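Local coordinates for protein dermonecrotic toxin (Pasteurella multocida, PDB 2EBF) that acts as a secreted dermonecrotic and mitogenic toxin that induces bone resorption and is associated with severe atrophic rhinitis in pigs, at residues K497-S509 and P518-V530. Sequence-based numbering, arbitrary orientation.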
loop_
_atom_site.group_PDB
_atom_site.type_symbol
_atom_site.label_atom_id
_atom_site.label_comp_id
_atom_site.label_asym_id
_atom_site.label_seq_id
_atom_site.Cartn_x
_atom_site.Cartn_y
_atom_site.Cartn_z
ATOM N N LYS A 497 -29.642 -3.296 1.498
ATOM C CA LYS A 497 -29.764 -4.748 1.439
ATOM C C LYS A 497 -29.343 -5.145 0.033
ATOM O O LYS A 497 -29.976 -4.762 -0.943
ATOM C CB LYS A 497 -31.201 -5.185 1.722
ATOM C CG LYS A 497 -31.640 -4.963 3.160
ATOM C CD LYS A 497 -33.120 -5.264 3.334
ATOM C CE LYS A 497 -33.517 -5.316 4.804
ATOM N NZ LYS A 497 -34.978 -5.575 4.936
ATOM N N PHE A 498 -28.239 -5.873 -0.069
ATOM C CA PHE A 498 -27.598 -6.058 -1.358
ATOM C C PHE A 498 -27.340 -7.522 -1.676
ATOM O O PHE A 498 -27.355 -8.382 -0.788
ATOM C CB PHE A 498 -26.278 -5.272 -1.409
ATOM C CG PHE A 498 -25.280 -5.704 -0.367
ATOM C CD1 PHE A 498 -24.360 -6.711 -0.642
ATOM C CD2 PHE A 498 -25.281 -5.121 0.905
ATOM C CE1 PHE A 498 -23.437 -7.120 0.321
ATOM C CE2 PHE A 498 -24.364 -5.535 1.878
ATOM C CZ PHE A 498 -23.449 -6.537 1.584
ATOM N N VAL A 499 -27.093 -7.781 -2.956
ATOM C CA VAL A 499 -26.584 -9.059 -3.427
ATOM C C VAL A 499 -25.324 -8.783 -4.250
ATOM O O VAL A 499 -25.294 -7.836 -5.038
ATOM C CB VAL A 499 -27.637 -9.786 -4.304
ATOM C CG1 VAL A 499 -27.030 -10.999 -4.979
ATOM C CG2 VAL A 499 -28.879 -10.162 -3.479
ATOM N N VAL A 500 -24.283 -9.594 -4.063
ATOM C CA VAL A 500 -23.044 -9.443 -4.830
ATOM C C VAL A 500 -22.760 -10.708 -5.621
ATOM O O VAL A 500 -22.940 -11.817 -5.112
ATOM C CB VAL A 500 -21.800 -9.163 -3.931
ATOM C CG1 VAL A 500 -20.610 -8.638 -4.768
ATOM C CG2 VAL A 500 -22.116 -8.185 -2.856
ATOM N N PHE A 501 -22.305 -10.532 -6.860
ATOM C CA PHE A 501 -21.837 -11.637 -7.685
ATOM C C PHE A 501 -20.347 -11.481 -7.932
ATOM O O PHE A 501 -19.900 -10.450 -8.437
ATOM C CB PHE A 501 -22.590 -11.677 -9.018
ATOM C CG PHE A 501 -24.045 -11.997 -8.873
ATOM C CD1 PHE A 501 -24.483 -13.324 -8.904
ATOM C CD2 PHE A 501 -24.982 -10.976 -8.695
ATOM C CE1 PHE A 501 -25.824 -13.631 -8.765
ATOM C CE2 PHE A 501 -26.339 -11.268 -8.560
ATOM C CZ PHE A 501 -26.767 -12.595 -8.589
ATOM N N ALA A 502 -19.586 -12.514 -7.589
ATOM C CA ALA A 502 -18.132 -12.446 -7.667
ATOM C C ALA A 502 -17.501 -13.813 -7.849
ATOM O O ALA A 502 -18.071 -14.829 -7.443
ATOM C CB ALA A 502 -17.565 -11.767 -6.415
ATOM N N ASP A 503 -16.320 -13.818 -8.464
ATOM C CA ASP A 503 -15.512 -15.012 -8.653
ATOM C C ASP A 503 -15.206 -15.638 -7.286
ATOM O O ASP A 503 -15.068 -14.927 -6.284
ATOM C CB ASP A 503 -14.235 -14.613 -9.417
ATOM C CG ASP A 503 -13.412 -15.798 -9.856
ATOM O OD1 ASP A 503 -12.579 -16.264 -9.049
ATOM O OD2 ASP A 503 -13.571 -16.243 -11.017
ATOM N N SER A 504 -15.139 -16.968 -7.218
ATOM C CA SER A 504 -14.912 -17.631 -5.921
ATOM C C SER A 504 -13.634 -17.184 -5.202
ATOM O O SER A 504 -13.604 -17.096 -3.972
ATOM C CB SER A 504 -14.959 -19.152 -6.070
ATOM O OG SER A 504 -16.315 -19.576 -6.199
ATOM N N SER A 505 -12.601 -16.865 -5.975
ATOM C CA SER A 505 -11.349 -16.307 -5.439
ATOM C C SER A 505 -11.507 -14.958 -4.711
ATOM O O SER A 505 -10.610 -14.527 -3.971
ATOM C CB SER A 505 -10.326 -16.166 -6.563
ATOM O OG SER A 505 -10.740 -15.196 -7.509
ATOM N N LEU A 506 -12.631 -14.281 -4.927
ATOM C CA LEU A 506 -12.868 -12.997 -4.269
ATOM C C LEU A 506 -13.762 -13.168 -3.047
ATOM O O LEU A 506 -13.661 -12.410 -2.084
ATOM C CB LEU A 506 -13.493 -11.990 -5.250
ATOM C CG LEU A 506 -12.745 -11.739 -6.571
ATOM C CD1 LEU A 506 -13.551 -10.812 -7.470
ATOM C CD2 LEU A 506 -11.327 -11.169 -6.330
ATOM N N LEU A 507 -14.625 -14.177 -3.104
ATOM C CA LEU A 507 -15.684 -14.393 -2.118
ATOM C C LEU A 507 -15.174 -14.689 -0.720
ATOM O O LEU A 507 -15.499 -13.967 0.223
ATOM C CB LEU A 507 -16.587 -15.545 -2.574
ATOM C CG LEU A 507 -17.409 -15.322 -3.848
ATOM C CD1 LEU A 507 -18.122 -16.597 -4.266
ATOM C CD2 LEU A 507 -18.411 -14.222 -3.611
ATOM N N ASN A 508 -14.404 -15.774 -0.603
ATOM C CA ASN A 508 -13.846 -16.250 0.665
ATOM C C ASN A 508 -12.344 -15.989 0.763
ATOM O O ASN A 508 -11.781 -15.279 -0.078
ATOM C CB ASN A 508 -14.152 -17.745 0.842
ATOM C CG ASN A 508 -15.614 -17.999 1.205
ATOM O OD1 ASN A 508 -16.160 -17.372 2.123
ATOM N ND2 ASN A 508 -16.252 -18.917 0.486
ATOM N N SER A 509 -11.696 -16.555 1.780
ATOM C CA SER A 509 -10.298 -16.233 2.064
ATOM C C SER A 509 -9.354 -16.767 1.008
ATOM O O SER A 509 -9.665 -17.740 0.319
ATOM C CB SER A 509 -9.875 -16.708 3.460
ATOM O OG SER A 509 -10.679 -16.103 4.465
ATOM N N PRO A 518 -8.798 -12.022 3.886
ATOM C CA PRO A 518 -10.205 -12.397 4.015
ATOM C C PRO A 518 -10.931 -12.078 2.720
ATOM O O PRO A 518 -10.462 -11.238 1.950
ATOM C CB PRO A 518 -10.715 -11.494 5.149
ATOM C CG PRO A 518 -9.478 -11.016 5.853
ATOM C CD PRO A 518 -8.443 -10.916 4.788
ATOM N N GLY A 519 -12.056 -12.746 2.478
ATOM C CA GLY A 519 -12.811 -12.526 1.258
ATOM C C GLY A 519 -13.818 -11.409 1.422
ATOM O O GLY A 519 -13.984 -10.867 2.524
ATOM N N LEU A 520 -14.512 -11.074 0.341
ATOM C CA LEU A 520 -15.538 -10.017 0.376
ATOM C C LEU A 520 -16.556 -10.309 1.459
ATOM O O LEU A 520 -17.068 -9.409 2.128
ATOM C CB LEU A 520 -16.297 -9.963 -0.950
ATOM C CG LEU A 520 -15.719 -9.331 -2.204
ATOM C CD1 LEU A 520 -16.342 -10.012 -3.413
ATOM C CD2 LEU A 520 -15.983 -7.818 -2.232
ATOM N N VAL A 521 -16.831 -11.598 1.614
ATOM C CA VAL A 521 -17.914 -12.105 2.420
ATOM C C VAL A 521 -17.568 -11.963 3.906
ATOM O O VAL A 521 -18.416 -11.578 4.722
ATOM C CB VAL A 521 -18.209 -13.534 1.894
ATOM C CG1 VAL A 521 -18.233 -14.612 2.940
ATOM C CG2 VAL A 521 -19.374 -13.520 0.954
ATOM N N GLN A 522 -16.304 -12.217 4.244
ATOM C CA GLN A 522 -15.820 -11.956 5.606
ATOM C C GLN A 522 -15.839 -10.474 5.941
ATOM O O GLN A 522 -16.335 -10.082 6.999
ATOM C CB GLN A 522 -14.429 -12.546 5.816
ATOM C CG GLN A 522 -14.439 -14.053 5.918
ATOM C CD GLN A 522 -14.645 -14.732 4.584
ATOM O OE1 GLN A 522 -14.083 -14.316 3.573
ATOM N NE2 GLN A 522 -15.434 -15.804 4.578
ATOM N N TYR A 523 -15.298 -9.645 5.053
ATOM C CA TYR A 523 -15.318 -8.207 5.296
ATOM C C TYR A 523 -16.728 -7.647 5.377
ATOM O O TYR A 523 -16.980 -6.764 6.185
ATOM C CB TYR A 523 -14.508 -7.448 4.251
ATOM C CG TYR A 523 -13.016 -7.473 4.486
ATOM C CD1 TYR A 523 -12.429 -6.707 5.503
ATOM C CD2 TYR A 523 -12.186 -8.238 3.675
ATOM C CE1 TYR A 523 -11.047 -6.721 5.714
ATOM C CE2 TYR A 523 -10.799 -8.252 3.873
ATOM C CZ TYR A 523 -10.241 -7.494 4.889
ATOM O OH TYR A 523 -8.873 -7.516 5.080
ATOM N N LEU A 524 -17.648 -8.170 4.564
ATOM C CA LEU A 524 -19.018 -7.636 4.519
ATOM C C LEU A 524 -19.972 -8.305 5.516
ATOM O O LEU A 524 -21.137 -7.909 5.633
ATOM C CB LEU A 524 -19.593 -7.695 3.094
ATOM C CG LEU A 524 -18.927 -6.818 2.018
ATOM C CD1 LEU A 524 -19.556 -7.084 0.643
ATOM C CD2 LEU A 524 -19.013 -5.309 2.366
ATOM N N LYS A 525 -19.472 -9.307 6.239
ATOM C CA LYS A 525 -20.251 -9.992 7.279
ATOM C C LYS A 525 -21.477 -10.717 6.692
ATOM O O LYS A 525 -22.564 -10.691 7.273
ATOM C CB LYS A 525 -20.698 -9.021 8.387
ATOM C CG LYS A 525 -19.599 -8.133 9.007
ATOM C CD LYS A 525 -19.623 -6.690 8.493
ATOM C CE LYS A 525 -20.862 -5.931 8.947
ATOM N NZ LYS A 525 -20.927 -4.551 8.366
ATOM N N ILE A 526 -21.296 -11.350 5.539
ATOM C CA ILE A 526 -22.385 -12.064 4.855
ATOM C C ILE A 526 -21.919 -13.469 4.474
ATOM O O ILE A 526 -20.734 -13.750 4.561
ATOM C CB ILE A 526 -22.873 -11.289 3.601
ATOM C CG1 ILE A 526 -21.725 -11.106 2.586
ATOM C CG2 ILE A 526 -23.506 -9.953 4.035
ATOM C CD1 ILE A 526 -22.132 -10.413 1.282
ATOM N N PRO A 527 -22.851 -14.365 4.086
ATOM C CA PRO A 527 -22.413 -15.668 3.571
ATOM C C PRO A 527 -22.134 -15.673 2.062
ATOM O O PRO A 527 -22.799 -14.952 1.305
ATOM C CB PRO A 527 -23.605 -16.576 3.885
ATOM C CG PRO A 527 -24.823 -15.646 3.787
ATOM C CD PRO A 527 -24.325 -14.252 4.146
ATOM N N ALA A 528 -21.159 -16.473 1.630
ATOM C CA ALA A 528 -20.991 -16.779 0.201
ATOM C C ALA A 528 -21.762 -18.033 -0.185
ATOM O O ALA A 528 -21.813 -19.011 0.575
ATOM C CB ALA A 528 -19.535 -16.936 -0.164
ATOM N N THR A 529 -22.335 -18.012 -1.383
ATOM C CA THR A 529 -23.164 -19.126 -1.850
ATOM C C THR A 529 -22.873 -19.512 -3.294
ATOM O O THR A 529 -22.202 -18.782 -4.022
ATOM C CB THR A 529 -24.680 -18.826 -1.716
ATOM O OG1 THR A 529 -25.049 -17.757 -2.597
ATOM C CG2 THR A 529 -25.061 -18.486 -0.285
ATOM N N VAL A 530 -23.392 -20.671 -3.691
ATOM C CA VAL A 530 -23.275 -21.172 -5.057
ATOM C C VAL A 530 -24.570 -21.890 -5.421
ATOM O O VAL A 530 -25.282 -22.383 -4.543
ATOM C CB VAL A 530 -22.097 -22.198 -5.227
ATOM C CG1 VAL A 530 -20.751 -21.513 -5.241
ATOM C CG2 VAL A 530 -22.143 -23.285 -4.147
HETATM O O HOH W 1 -18.959 -18.050 2.805
#
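A buried contact within the C2 region joins a strand-helix unit (498-502, 504-507) to the helix-strand unit that follows it (520-524, 528-531). Its polar core is the join between the two short helices. Leu506 O accepts from Leu520 N at 2.9 Å, nearly straight, and Leu507 O accepts from Val521 N at 3.1 Å. Carbonyls ending the first helix thus take up amides of the first turn of the second, where Gly519 is the N-cap. That glycine lies close against the last turn of helix 504-507, its CA 3.2 Å from Leu507 O in a CH···O contact.

An amide pair reinforces the join. Gln522 NE2 donates to a lone pair of Asn508 OD1 at 3.0 Å and 172°, the acceptor lying in the glutamine's own amide plane although the two amides are turned 41° apart. A bend at chi2 curls the glutamine back, and its OE1 accepts from Gly519 N, so both ends of the amide are engaged and its rotation is fixed. Asn508 OD1 also takes a bond from a water that accepts from Ala528 N, while Asn508 ND2 reaches Leu540 O; the buried asparagine therefore links both helices to the following strand.

Apolar contacts cover the strand side. Leu520 CD1 reaches Ala502 CB at 3.7 Å and also packs on Leu506 CB. Farther along, Phe498 CE1 meets Ile526 CD1 at 3.7 Å, with Leu524 CD1 also against this ring corner. Helix 520-524 runs 156° from strand 498-502, almost antiparallel; Lys525, with positive phi, closes a Schellman motif after which the chain turns toward strand 528-531. Strand 372-376 lies between the two strands, all three parallel: a right-handed beta-alpha-beta crossover in the mixed sheet of an alpha/beta domain.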